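Local coordinates for protein methionine gamma-lyase (Trichomonas vaginalis, PDB 1PFF) that belongs to the Cys/Met metabolism family of pyridoxal-phosphate-dependent enzymes, of fold type I, and is found as an assembly of four chains, at residues 8-13 with 125-130; 31-36 with 166-171; 74-79 with 106-111; 248-253 with 305-310; 263-268 with 321-326. One frame throughout, in Å; residues are numbered along the deposited sequence.

Interaction 1. Residues 8-13 with 125-130; sequences AKLEHA and SPILTN
The Schellman motif that closes helix 2-11 brings L10, E11 and H12 against P126 and N130, which lie on and just after the short helix 125-128. The E11 side chain crosses that of P126 at about a right angle, E11 OE1 lying 3.4 Å from P126 CG. A bend at chi2 (-78°) lays it there and leaves E11 OE2 for N130 ND2, which donates an almost straight bond (3.1 Å, 172°). The bond runs in the amide plane of N130 but meets OE2 from above the carboxylate, the two planes being 83° apart. N130 ND2 also donates to P126 O at 3.0 Å, so the amide is held from both segments. In this three-layer alpha/beta domain of fold type I the contact lies beside the seven-stranded sheet, where E11 OE1 accepts from H141 and N121. H12, whose ND1 is hydrogen-bonded to D133, crosses the N130 amide with H12 CE1 3.3 Å from N130 OD1. Apolar packing adds to this: L10 CB touches P126 CB at 3.8 Å, and L10 CD2 runs beside I127 CD1 at 4.1 Å. A water lies 2.7 Å from L10 O.

Interaction 2. Residues 31-36 with 166-171; sequences WTFLKA and AKVKSQ. With EDO (1,2-ethanediol), chain M.
T32 and F33, in the last turn of helix 22-33, pack against K167, V168 and Q171 of helix 162-177, a helix-helix contact at the edge of the alpha/beta domain and close to a subunit interface. Just ahead of them, W31 faces the second subunit, where it meets F61 of that chain edge-to-face. T32 works through its methyl branch. With chi1 at -64° its OG1 sits beside the backbone N and bonds to A28 O within the same helix, while T32 CG2 approaches the facing helix, 3.8 Å from K167 O and 4.0 Å from K167 CB. The same methyl, T32 CG2, comes 4.3 Å from Q171 CB; the far end of Q171 bonds through OE1 to Q57 of the second subunit. On its other side T32 CG2 lies over the centre of the F33 ring, one face of which it therefore covers.

F33 CE1 meets V168 CG2 at 3.9 Å, the methyl lying at the ring edge and near its plane, and V168 also packs on A17 of strand 15-19. On the other flank F33 CE2 reaches K167 CD at 3.9 Å, the two side chains crossing at about a right angle. The segments are thus joined by van der Waals contact, without hydrogen bonds between them. Beyond CG the K167 chain is extended and carries the ammonium past the phenyl group, where K167 NZ makes a weak hydrogen bond of 3.2 Å to O2 of a 1,2-ethanediol molecule.

Interaction 3. Residues 74-79 with 106-111; sequences GNIEKH and VKQARK
Q108 and the first turn of helix 75-78 form the heart of this contact. Q108 OE1 accepts from E77 N at 3.0 Å in a fairly straight bond (163°), the donor tilted 25° from the carbonyl plane. A weak bond of 2.9 Å runs from I76 N to the same Q108 OE1, so one amide oxygen takes up two backbone N-H groups. The first-turn amides would be expected to polarise it. I76 crosses the glutamine chain at about a right angle, with I76 CB 3.3 Å from Q108 OE1 and I76 CG2 3.9 Å from Q108 CB. Toward the surface, K111 NZ forms a salt bridge with E77 OE1 from the syn side; the modelled separation is very short and its length doubtful.

Further out, D104 OD2 accepts from Q108 NE2 and, with the bonds to OE1, orients the amide. N75, at the start of the short helix, bonds through ND2 to D69 O, while I76 and A109 both rest on V87 of strand 84-90. The two helices thus lie side by side over the parallel strands of the larger sheet, in the connections leading into and out of strand 84-90, an arrangement of the beta-alpha-beta kind typical of fold-type-I PLP-dependent enzymes.

Interaction 4. Residues 248-253 with 305-310; sequences IAFDVD and NLIRLS
F250 and I307 form the apolar centre of this strand pair. I307 CB stands over one face of the phenyl ring, 4.2 Å from the centroid of the F250 ring and 16° off the normal, a CH-pi contact displaced toward the rim. The ring is set for this by a chi1 of 62°, with F250 CG placed between the backbone N and the carbonyl carbon. I307 CD1 reaches forward to F250 CE2 at 3.8 Å and also touches V252 CG2 at 3.9 Å, so the tip of the isoleucine touches both the ring and the valine. I248 and L309 extend this apolar face, I248 CD1 and L309 CD2 meeting at 4.3 Å. On the opposite face A249 CB packs on L306 CD1 at 3.8 Å.

The backbones run antiparallel, 156° between their directions. I248 with L309 and F250 with I307 are hydrogen-bonded pairs, each bridged in both directions; I248 O receives L309 N at 2.7 Å. A249 with R308 and D251 with L306 are the non-hydrogen-bonded pairs between and beyond them. V252 N adds a longer bond to N305 O, 3.2 Å, beyond the D251-L306 pair. At the polar edge D251 OD1 lies 3.5 Å from L306 CD1, while OD2 bonds to Y224.

Both are inner strands of the smaller sheet: 247-251 is flanked by strand 223-224 and 306-310 by strand 280-282. The face carrying F250, I307 and L309 is covered by helices 183-216 and 255-263.

Interaction 5. Residues 263-268 with 321-326; sequences DNCHVV and DDLKQA
D322 has the largest surface buried in this contact, its carboxylate meeting the backbone N-H groups of H266 and V268. H266 N makes a bifurcated hydrogen bond to both oxygens, 2.9 Å from D322 OD1 and 2.9 Å from D322 OD2, using the syn lone pair of each. V268 N comes nearly along the C-O axis of D322 OD2 and makes a straighter bond, 2.8 Å and 167°. OD2 therefore accepts two backbone donors, an environment likely to favour the ionised carboxylate. A chi1 of -168°, with CG swung away from the backbone N of D322, directs the group from the helix into this turn. The imidazole of H266 presents its edge to the same aspartate, with H266 CD2 3.5 Å from D322 OD1 and the oxygen near the ring plane.

The turn links helix 255-263 to strand 269-270 in the C-terminal part of the PLP-dependent fold, and D322 holds it to helix 316-328. C265 SG touches L323 CD2 at 4.2 Å, and both residues also pack on I281 of strand 280-282.

N264 occupies the other end of the contact. N264 CB rests against A326 CB at 3.7 Å, and N264 O lies 3.6 Å from the same A326 CB. N264 ND2 donates to K260 O, so the amide is turned back toward the preceding helix. Q325 crosses the N264 side chain at about a right angle.

Overall arrangement
Interactions 1, 2 and 3 belong to the part of the chain built round the seven-stranded sheet, interactions 4 and 5 to the smaller C-terminal sheet. Interaction 4 is the buried one, a strand pairing with apolar side chains; the others are partly buried. It touches interaction 5 directly, L309 packing on V268 and L323; strand 306-310 and helix 316-328 also follow each other in the chain. In interactions 3 and 5 a side-chain oxygen (Q108, D322) accepts backbone N-H groups of the other segment; in interaction 1 an amide bonds to a carboxylate, whereas interaction 2, near a subunit interface, relies on apolar contact. Along the chain interaction 3 is nested inside the loops closed by interactions 1 and 2.

Interaction 1. Residues 8-13 with 125-130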
# COMPACT_ATOMS: atom_id res chain seq x y z
N ALA A 8 -13.72 16.67 9.44
CA ALA A 8 -14.85 17.59 9.61
C ALA A 8 -15.36 17.62 11.05
O ALA A 8 -15.64 18.69 11.59
CB ALA A 8 -15.96 17.26 8.63
N LYS A 9 -15.45 16.45 11.69
CA LYS A 9 -15.82 16.38 13.09
C LYS A 9 -14.79 17.07 14.00
O LYS A 9 -15.14 17.75 14.96
CB LYS A 9 -16.05 14.93 13.54
CG LYS A 9 -17.31 14.28 12.97
CD LYS A 9 -17.53 12.88 13.57
CE LYS A 9 -18.73 12.16 12.94
NZ LYS A 9 -19.44 11.31 13.96
N LEU A 10 -13.51 16.89 13.68
CA LEU A 10 -12.42 17.50 14.45
C LEU A 10 -12.45 19.02 14.38
O LEU A 10 -12.13 19.68 15.36
CB LEU A 10 -11.07 16.98 13.98
CG LEU A 10 -10.69 15.60 14.50
CD1 LEU A 10 -9.62 15.00 13.63
CD2 LEU A 10 -10.23 15.70 15.96
N GLU A 11 -12.85 19.57 13.23
CA GLU A 11 -12.88 21.03 13.04
C GLU A 11 -14.26 21.65 13.23
O GLU A 11 -14.41 22.87 13.08
CB GLU A 11 -12.30 21.43 11.67
CG GLU A 11 -10.79 21.24 11.56
CD GLU A 11 -9.97 22.34 12.25
OE1 GLU A 11 -8.78 22.47 11.92
OE2 GLU A 11 -10.49 23.07 13.12
N HIS A 12 -15.24 20.82 13.58
CA HIS A 12 -16.66 21.22 13.68
C HIS A 12 -17.18 21.81 12.37
O HIS A 12 -18.02 22.73 12.38
CB HIS A 12 -16.91 22.18 14.85
CG HIS A 12 -16.13 21.85 16.08
ND1 HIS A 12 -15.36 22.78 16.75
CD2 HIS A 12 -15.99 20.68 16.76
CE1 HIS A 12 -14.79 22.20 17.80
NE2 HIS A 12 -15.15 20.93 17.82
N ALA A 13 -16.71 21.25 11.27
CA ALA A 13 -17.11 21.68 9.93
C ALA A 13 -18.30 20.85 9.43
O ALA A 13 -18.52 19.72 9.88
CB ALA A 13 -15.95 21.52 8.99
N SER A 125 -3.25 22.75 14.58
CA SER A 125 -4.01 21.50 14.39
C SER A 125 -5.42 21.63 15.00
O SER A 125 -5.65 22.49 15.85
CB SER A 125 -3.28 20.29 15.00
OG SER A 125 -3.77 20.03 16.31
N PRO A 126 -6.36 20.77 14.57
CA PRO A 126 -7.74 20.80 15.09
C PRO A 126 -7.79 20.49 16.59
O PRO A 126 -8.79 20.82 17.23
CB PRO A 126 -8.43 19.68 14.30
CG PRO A 126 -7.57 19.47 13.08
CD PRO A 126 -6.17 19.68 13.59
N ILE A 127 -6.73 19.88 17.12
CA ILE A 127 -6.63 19.61 18.56
C ILE A 127 -6.52 20.89 19.40
O ILE A 127 -7.05 20.95 20.51
CB ILE A 127 -5.43 18.64 18.88
CG1 ILE A 127 -5.54 17.33 18.07
CG2 ILE A 127 -5.33 18.32 20.38
CD1 ILE A 127 -6.89 16.59 18.21
N LEU A 128 -5.87 21.93 18.87
CA LEU A 128 -5.56 23.11 19.68
C LEU A 128 -6.38 24.35 19.35
O LEU A 128 -6.67 25.15 20.24
CB LEU A 128 -4.07 23.44 19.59
CG LEU A 128 -3.10 22.34 20.03
CD1 LEU A 128 -1.66 22.88 20.02
CD2 LEU A 128 -3.47 21.72 21.38
N THR A 129 -6.74 24.51 18.08
CA THR A 129 -7.53 25.64 17.61
C THR A 129 -8.59 25.17 16.62
O THR A 129 -8.31 24.35 15.75
CB THR A 129 -6.60 26.69 16.94
OG1 THR A 129 -5.69 27.20 17.93
CG2 THR A 129 -7.38 27.95 16.48
N ASN A 130 -9.80 25.71 16.75
CA ASN A 130 -10.85 25.47 15.76
C ASN A 130 -11.32 26.79 15.17
O ASN A 130 -12.30 27.36 15.65
CB ASN A 130 -12.01 24.69 16.39
CG ASN A 130 -11.55 23.36 16.98
OD1 ASN A 130 -11.69 23.12 18.19
ND2 ASN A 130 -10.97 22.52 16.14
O HOH W 1 -11.49 18.95 17.88

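Interaction 2. Residues 31-36 with 166-171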
# COMPACT_ATOMS: atom_id res chain seq x y z
N TRP A 31 -8.10 29.61 -5.76
CA TRP A 31 -8.41 29.74 -7.19
C TRP A 31 -9.91 29.58 -7.44
O TRP A 31 -10.47 30.21 -8.33
CB TRP A 31 -7.66 28.71 -8.04
CG TRP A 31 -6.15 28.84 -8.14
CD1 TRP A 31 -5.23 28.00 -7.58
CD2 TRP A 31 -5.41 29.81 -8.89
NE1 TRP A 31 -3.95 28.40 -7.91
CE2 TRP A 31 -4.03 29.52 -8.71
CE3 TRP A 31 -5.76 30.92 -9.67
CZ2 TRP A 31 -3.01 30.28 -9.29
CZ3 TRP A 31 -4.74 31.68 -10.26
CH2 TRP A 31 -3.38 31.35 -10.06
N THR A 32 -10.57 28.72 -6.66
CA THR A 32 -12.01 28.47 -6.82
C THR A 32 -12.86 29.73 -6.63
O THR A 32 -13.88 29.92 -7.32
CB THR A 32 -12.47 27.38 -5.83
OG1 THR A 32 -11.82 26.15 -6.16
CG2 THR A 32 -13.96 27.07 -5.99
N PHE A 33 -12.45 30.58 -5.69
CA PHE A 33 -13.28 31.70 -5.25
C PHE A 33 -12.78 33.07 -5.69
O PHE A 33 -13.28 34.12 -5.24
CB PHE A 33 -13.52 31.62 -3.73
CG PHE A 33 -14.30 30.39 -3.32
CD1 PHE A 33 -13.68 29.34 -2.66
CD2 PHE A 33 -15.65 30.28 -3.65
CE1 PHE A 33 -14.40 28.18 -2.31
CE2 PHE A 33 -16.38 29.14 -3.30
CZ PHE A 33 -15.75 28.09 -2.63
N LEU A 34 -11.82 33.05 -6.60
CA LEU A 34 -11.28 34.28 -7.19
C LEU A 34 -11.50 34.28 -8.70
O LEU A 34 -11.80 33.24 -9.29
CB LEU A 34 -9.77 34.41 -6.89
CG LEU A 34 -9.38 34.69 -5.43
CD1 LEU A 34 -7.86 34.63 -5.25
CD2 LEU A 34 -9.95 36.03 -4.89
N LYS A 35 -11.35 35.46 -9.29
CA LYS A 35 -11.33 35.64 -10.73
C LYS A 35 -10.53 36.90 -11.02
O LYS A 35 -10.26 37.70 -10.11
CB LYS A 35 -12.75 35.76 -11.31
CG LYS A 35 -13.60 36.87 -10.72
CD LYS A 35 -14.93 36.96 -11.42
CE LYS A 35 -15.98 37.59 -10.52
NZ LYS A 35 -15.53 38.84 -9.85
N ALA A 36 -10.11 37.08 -12.27
CA ALA A 36 -9.41 38.30 -12.65
C ALA A 36 -10.30 39.48 -12.26
O ALA A 36 -11.51 39.46 -12.51
CB ALA A 36 -9.14 38.32 -14.15
N ALA A 166 -18.43 21.63 -1.75
CA ALA A 166 -18.93 21.16 -3.05
C ALA A 166 -18.16 21.81 -4.21
O ALA A 166 -17.76 21.12 -5.13
CB ALA A 166 -20.42 21.42 -3.19
N LYS A 167 -17.95 23.12 -4.14
CA LYS A 167 -17.21 23.87 -5.18
C LYS A 167 -15.71 23.59 -5.14
O LYS A 167 -15.06 23.48 -6.19
CB LYS A 167 -17.47 25.37 -5.03
CG LYS A 167 -18.87 25.80 -5.43
CD LYS A 167 -18.97 27.32 -5.51
CE LYS A 167 -20.32 27.74 -6.08
NZ LYS A 167 -20.70 29.12 -5.63
N VAL A 168 -15.15 23.49 -3.94
CA VAL A 168 -13.74 23.14 -3.77
C VAL A 168 -13.46 21.80 -4.47
O VAL A 168 -12.47 21.68 -5.18
CB VAL A 168 -13.32 23.09 -2.27
CG1 VAL A 168 -11.91 22.48 -2.09
CG2 VAL A 168 -13.40 24.48 -1.64
N LYS A 169 -14.34 20.82 -4.29
CA LYS A 169 -14.17 19.50 -4.89
C LYS A 169 -14.37 19.52 -6.40
O LYS A 169 -13.51 19.06 -7.17
CB LYS A 169 -15.13 18.48 -4.27
CG LYS A 169 -14.75 18.05 -2.86
CD LYS A 169 -15.69 16.98 -2.32
CE LYS A 169 -15.13 16.39 -1.04
NZ LYS A 169 -15.97 15.28 -0.52
N SER A 170 -15.51 20.05 -6.84
CA SER A 170 -15.89 19.93 -8.24
C SER A 170 -15.13 20.91 -9.14
O SER A 170 -14.90 20.62 -10.31
CB SER A 170 -17.41 20.05 -8.42
OG SER A 170 -17.89 21.33 -8.06
N GLN A 171 -14.70 22.04 -8.58
CA GLN A 171 -13.92 23.00 -9.35
C GLN A 171 -12.45 23.02 -8.93
O GLN A 171 -11.58 22.71 -9.73
CB GLN A 171 -14.54 24.40 -9.25
CG GLN A 171 -15.98 24.45 -9.76
CD GLN A 171 -16.48 25.86 -9.89
OE1 GLN A 171 -15.74 26.74 -10.33
NE2 GLN A 171 -17.74 26.09 -9.52
C1 EDO M . -21.81 33.08 -6.16
O1 EDO M . -21.94 32.11 -7.18
C2 EDO M . -20.97 32.53 -5.01
O2 EDO M . -19.68 32.17 -5.48

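Interaction 3. Residues 74-79 with 106-111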
# COMPACT_ATOMS: atom_id res chain seq x y z
N GLY A 74 -6.89 46.67 13.30
CA GLY A 74 -7.53 47.48 12.26
C GLY A 74 -6.97 47.33 10.86
O GLY A 74 -7.53 47.86 9.90
N ASN A 75 -5.87 46.60 10.72
CA ASN A 75 -5.17 46.51 9.44
C ASN A 75 -5.95 45.81 8.32
O ASN A 75 -5.86 46.21 7.16
CB ASN A 75 -3.78 45.89 9.58
CG ASN A 75 -2.75 46.53 8.66
OD1 ASN A 75 -3.06 47.49 7.94
ND2 ASN A 75 -1.55 46.00 8.65
N ILE A 76 -6.73 44.79 8.68
CA ILE A 76 -7.56 44.09 7.71
C ILE A 76 -8.68 45.00 7.20
O ILE A 76 -8.84 45.14 5.99
CB ILE A 76 -8.14 42.77 8.31
CG1 ILE A 76 -7.01 41.76 8.56
CG2 ILE A 76 -9.20 42.15 7.38
CD1 ILE A 76 -7.39 40.66 9.53
N GLU A 77 -9.44 45.61 8.11
CA GLU A 77 -10.60 46.41 7.69
C GLU A 77 -10.13 47.61 6.87
O GLU A 77 -10.79 48.02 5.92
CB GLU A 77 -11.48 46.83 8.87
CG GLU A 77 -10.76 47.59 9.98
CD GLU A 77 -11.59 47.71 11.26
OE1 GLU A 77 -12.54 46.93 11.47
OE2 GLU A 77 -11.26 48.58 12.07
N LYS A 78 -8.96 48.13 7.24
CA LYS A 78 -8.32 49.24 6.54
C LYS A 78 -8.04 48.92 5.07
O LYS A 78 -8.07 49.81 4.23
CB LYS A 78 -7.02 49.63 7.24
CG LYS A 78 -6.46 50.98 6.82
CD LYS A 78 -4.94 51.00 6.79
CE LYS A 78 -4.38 50.92 8.20
NZ LYS A 78 -2.91 50.69 8.18
N HIS A 79 -7.76 47.65 4.76
CA HIS A 79 -7.37 47.27 3.40
C HIS A 79 -8.50 46.73 2.53
O HIS A 79 -8.25 46.28 1.41
CB HIS A 79 -6.20 46.27 3.44
CG HIS A 79 -4.89 46.91 3.78
ND1 HIS A 79 -4.02 47.38 2.82
CD2 HIS A 79 -4.32 47.19 4.98
CE1 HIS A 79 -2.96 47.90 3.41
NE2 HIS A 79 -3.11 47.80 4.72
N VAL A 106 -11.77 38.04 11.79
CA VAL A 106 -13.10 37.82 11.22
C VAL A 106 -13.97 39.06 11.35
O VAL A 106 -14.59 39.50 10.37
CB VAL A 106 -13.80 36.60 11.87
CG1 VAL A 106 -15.25 36.49 11.39
CG2 VAL A 106 -13.01 35.32 11.56
N LYS A 107 -13.97 39.66 12.54
CA LYS A 107 -14.78 40.85 12.79
C LYS A 107 -14.41 41.99 11.86
O LYS A 107 -15.29 42.70 11.36
CB LYS A 107 -14.69 41.29 14.26
CG LYS A 107 -15.55 40.41 15.20
CD LYS A 107 -15.64 41.03 16.60
CE LYS A 107 -15.63 39.97 17.71
NZ LYS A 107 -15.81 40.60 19.07
N GLN A 108 -13.12 42.15 11.59
CA GLN A 108 -12.65 43.15 10.63
C GLN A 108 -13.13 42.85 9.21
O GLN A 108 -13.59 43.74 8.51
CB GLN A 108 -11.13 43.23 10.63
CG GLN A 108 -10.53 43.92 11.86
CD GLN A 108 -9.04 44.05 11.71
OE1 GLN A 108 -8.58 44.81 10.87
NE2 GLN A 108 -8.28 43.27 12.49
N ALA A 109 -13.00 41.60 8.79
CA ALA A 109 -13.45 41.19 7.46
C ALA A 109 -14.96 41.38 7.31
O ALA A 109 -15.43 41.65 6.20
CB ALA A 109 -13.07 39.74 7.19
N ARG A 110 -15.71 41.26 8.41
CA ARG A 110 -17.16 41.44 8.35
C ARG A 110 -17.60 42.91 8.20
O ARG A 110 -18.80 43.20 8.14
CB ARG A 110 -17.87 40.79 9.55
CG ARG A 110 -17.72 39.26 9.65
CD ARG A 110 -18.12 38.45 8.41
NE ARG A 110 -17.67 37.07 8.56
CZ ARG A 110 -17.00 36.36 7.65
NH1 ARG A 110 -16.70 36.89 6.47
NH2 ARG A 110 -16.63 35.12 7.94
N LYS A 111 -16.63 43.83 8.15
CA LYS A 111 -16.92 45.23 7.80
C LYS A 111 -17.33 45.35 6.33
O LYS A 111 -17.67 46.44 5.86
CB LYS A 111 -15.73 46.14 8.11
CG LYS A 111 -15.34 46.23 9.58
CD LYS A 111 -16.34 47.02 10.40
CE LYS A 111 -16.15 46.74 11.88
NZ LYS A 111 -14.86 47.28 12.40

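Interaction 4. Residues 248-253 with 305-310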
# COMPACT_ATOMS: atom_id res chain seq x y z
N ILE A 248 8.85 26.15 17.84
CA ILE A 248 9.58 27.20 18.52
C ILE A 248 10.55 27.80 17.52
O ILE A 248 11.06 27.09 16.65
CB ILE A 248 10.39 26.64 19.72
CG1 ILE A 248 9.46 26.03 20.78
CG2 ILE A 248 11.25 27.76 20.36
CD1 ILE A 248 10.21 25.18 21.80
N ALA A 249 10.79 29.09 17.64
CA ALA A 249 11.94 29.67 16.97
C ALA A 249 12.74 30.43 18.01
O ALA A 249 12.22 30.82 19.05
CB ALA A 249 11.54 30.54 15.79
N PHE A 250 14.03 30.61 17.74
CA PHE A 250 14.86 31.40 18.63
C PHE A 250 16.06 31.96 17.90
O PHE A 250 16.54 31.37 16.92
CB PHE A 250 15.26 30.63 19.91
CG PHE A 250 16.09 29.40 19.67
CD1 PHE A 250 15.47 28.18 19.38
CD2 PHE A 250 17.48 29.44 19.78
CE1 PHE A 250 16.25 27.02 19.18
CE2 PHE A 250 18.26 28.29 19.57
CZ PHE A 250 17.64 27.09 19.27
N ASP A 251 16.51 33.12 18.37
CA ASP A 251 17.73 33.73 17.89
C ASP A 251 18.92 33.27 18.71
O ASP A 251 18.88 33.21 19.94
CB ASP A 251 17.65 35.26 17.94
CG ASP A 251 16.69 35.83 16.93
OD1 ASP A 251 16.42 35.15 15.91
OD2 ASP A 251 16.13 36.94 17.10
N VAL A 252 19.99 32.93 17.99
CA VAL A 252 21.31 32.90 18.59
C VAL A 252 22.10 34.06 17.97
O VAL A 252 21.61 34.81 17.11
CB VAL A 252 22.06 31.56 18.41
CG1 VAL A 252 21.37 30.43 19.20
CG2 VAL A 252 22.23 31.20 16.93
N ASP A 253 23.57 34.43 18.59
CA ASP A 253 24.35 35.56 18.12
C ASP A 253 25.02 35.24 16.79
O ASP A 253 26.22 34.97 16.75
CB ASP A 253 25.37 35.92 19.19
CG ASP A 253 25.97 37.28 18.98
OD1 ASP A 253 25.51 38.02 18.08
OD2 ASP A 253 26.90 37.70 19.70
N ASN A 305 20.02 35.03 12.15
CA ASN A 305 20.09 34.61 13.56
C ASN A 305 19.16 33.43 13.88
O ASN A 305 19.37 32.73 14.88
CB ASN A 305 19.72 35.77 14.50
CG ASN A 305 20.64 36.97 14.38
OD1 ASN A 305 20.18 38.12 14.50
ND2 ASN A 305 21.93 36.74 14.19
N LEU A 306 18.15 33.23 13.03
CA LEU A 306 16.99 32.40 13.39
C LEU A 306 17.15 30.89 13.22
O LEU A 306 17.53 30.41 12.16
CB LEU A 306 15.74 32.86 12.62
CG LEU A 306 14.42 32.32 13.20
CD1 LEU A 306 14.01 33.10 14.45
CD2 LEU A 306 13.33 32.35 12.14
N ILE A 307 16.85 30.16 14.30
CA ILE A 307 16.74 28.70 14.27
C ILE A 307 15.27 28.32 14.50
O ILE A 307 14.60 28.89 15.36
CB ILE A 307 17.63 28.06 15.37
CG1 ILE A 307 19.11 28.28 15.05
CG2 ILE A 307 17.34 26.56 15.50
CD1 ILE A 307 20.04 28.05 16.23
N ARG A 308 14.77 27.37 13.71
CA ARG A 308 13.40 26.89 13.88
C ARG A 308 13.45 25.48 14.41
O ARG A 308 14.18 24.62 13.87
CB ARG A 308 12.64 26.88 12.55
CG ARG A 308 12.24 28.24 12.01
CD ARG A 308 11.51 28.16 10.67
NE ARG A 308 10.10 27.79 10.81
CZ ARG A 308 9.47 26.88 10.08
NH1 ARG A 308 10.12 26.20 9.13
NH2 ARG A 308 8.18 26.63 10.29
N LEU A 309 12.67 25.23 15.46
CA LEU A 309 12.66 23.94 16.13
C LEU A 309 11.23 23.41 16.17
O LEU A 309 10.32 24.08 16.68
CB LEU A 309 13.23 24.08 17.55
CG LEU A 309 13.03 22.93 18.54
CD1 LEU A 309 13.71 21.64 18.05
CD2 LEU A 309 13.56 23.33 19.91
N SER A 310 11.05 22.22 15.60
CA SER A 310 9.79 21.51 15.70
C SER A 310 9.95 20.45 16.79
O SER A 310 10.68 19.48 16.61
CB SER A 310 9.49 20.85 14.35
OG SER A 310 8.33 20.06 14.42

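Interaction 5. Residues 263-268 with 321-326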
# COMPACT_ATOMS: atom_id res chain seq x y z
N ASP A 263 25.32 21.73 14.31
CA ASP A 263 26.30 20.65 14.15
C ASP A 263 26.35 19.73 15.38
O ASP A 263 26.86 18.61 15.30
CB ASP A 263 27.69 21.22 13.83
CG ASP A 263 27.84 21.64 12.36
OD1 ASP A 263 27.12 21.11 11.48
OD2 ASP A 263 28.66 22.50 11.97
N ASN A 264 25.82 20.22 16.50
CA ASN A 264 25.85 19.48 17.76
C ASN A 264 24.50 18.98 18.28
O ASN A 264 24.39 18.58 19.44
CB ASN A 264 26.57 20.29 18.83
CG ASN A 264 28.06 20.22 18.67
OD1 ASN A 264 28.70 19.29 19.15
ND2 ASN A 264 28.63 21.19 17.96
N CYS A 265 23.49 19.01 17.42
CA CYS A 265 22.21 18.38 17.73
C CYS A 265 22.24 16.92 17.29
O CYS A 265 22.63 16.61 16.17
CB CYS A 265 21.06 19.14 17.06
SG CYS A 265 20.86 20.82 17.69
N HIS A 266 21.85 16.04 18.20
CA HIS A 266 21.92 14.61 17.97
C HIS A 266 20.51 14.01 17.98
O HIS A 266 20.04 13.51 16.95
CB HIS A 266 22.85 13.94 18.99
CG HIS A 266 24.21 14.57 19.07
ND1 HIS A 266 25.30 14.08 18.39
CD2 HIS A 266 24.66 15.67 19.73
CE1 HIS A 266 26.36 14.83 18.63
NE2 HIS A 266 26.00 15.80 19.45
N VAL A 267 19.83 14.10 19.13
CA VAL A 267 18.46 13.59 19.30
C VAL A 267 17.49 14.42 18.46
O VAL A 267 16.58 13.88 17.81
CB VAL A 267 18.06 13.61 20.80
CG1 VAL A 267 16.57 13.33 20.98
CG2 VAL A 267 18.89 12.61 21.57
N VAL A 268 17.68 15.73 18.49
CA VAL A 268 17.00 16.64 17.57
C VAL A 268 17.75 16.60 16.22
O VAL A 268 18.94 16.93 16.16
CB VAL A 268 16.96 18.06 18.15
CG1 VAL A 268 16.19 19.00 17.25
CG2 VAL A 268 16.36 18.05 19.56
N ASP A 321 18.48 17.94 27.16
CA ASP A 321 19.88 17.52 27.28
C ASP A 321 20.68 17.78 26.00
O ASP A 321 21.79 18.31 26.05
CB ASP A 321 19.98 16.03 27.68
CG ASP A 321 19.60 15.79 29.13
OD1 ASP A 321 19.44 16.77 29.88
OD2 ASP A 321 19.42 14.64 29.61
N ASP A 322 20.10 17.42 24.86
CA ASP A 322 20.71 17.59 23.54
C ASP A 322 21.00 19.06 23.24
O ASP A 322 22.11 19.42 22.84
CB ASP A 322 19.77 17.01 22.48
CG ASP A 322 20.41 16.88 21.10
OD1 ASP A 322 21.65 16.84 21.00
OD2 ASP A 322 19.74 16.78 20.06
N LEU A 323 19.99 19.90 23.43
CA LEU A 323 20.11 21.32 23.12
C LEU A 323 21.09 22.03 24.05
O LEU A 323 21.85 22.88 23.61
CB LEU A 323 18.74 22.00 23.15
CG LEU A 323 17.75 21.57 22.06
CD1 LEU A 323 16.36 22.10 22.39
CD2 LEU A 323 18.17 22.05 20.67
N LYS A 324 21.06 21.66 25.33
CA LYS A 324 21.93 22.27 26.33
C LYS A 324 23.40 22.05 25.99
O LYS A 324 24.19 22.99 26.05
CB LYS A 324 21.62 21.71 27.72
CG LYS A 324 22.27 22.47 28.86
CD LYS A 324 22.32 21.65 30.14
CE LYS A 324 22.67 22.51 31.35
NZ LYS A 324 22.81 23.96 31.02
N GLN A 325 23.75 20.82 25.62
CA GLN A 325 25.10 20.48 25.20
C GLN A 325 25.54 21.30 23.98
O GLN A 325 26.67 21.82 23.94
CB GLN A 325 25.19 18.97 24.93
CG GLN A 325 26.56 18.49 24.45
CD GLN A 325 26.76 18.64 22.94
OE1 GLN A 325 25.82 18.46 22.17
NE2 GLN A 325 27.97 18.97 22.53
N ALA A 326 24.65 21.41 22.99
CA ALA A 326 24.93 22.16 21.77
C ALA A 326 25.09 23.66 22.02
O ALA A 326 26.06 24.28 21.55
CB ALA A 326 23.82 21.91 20.74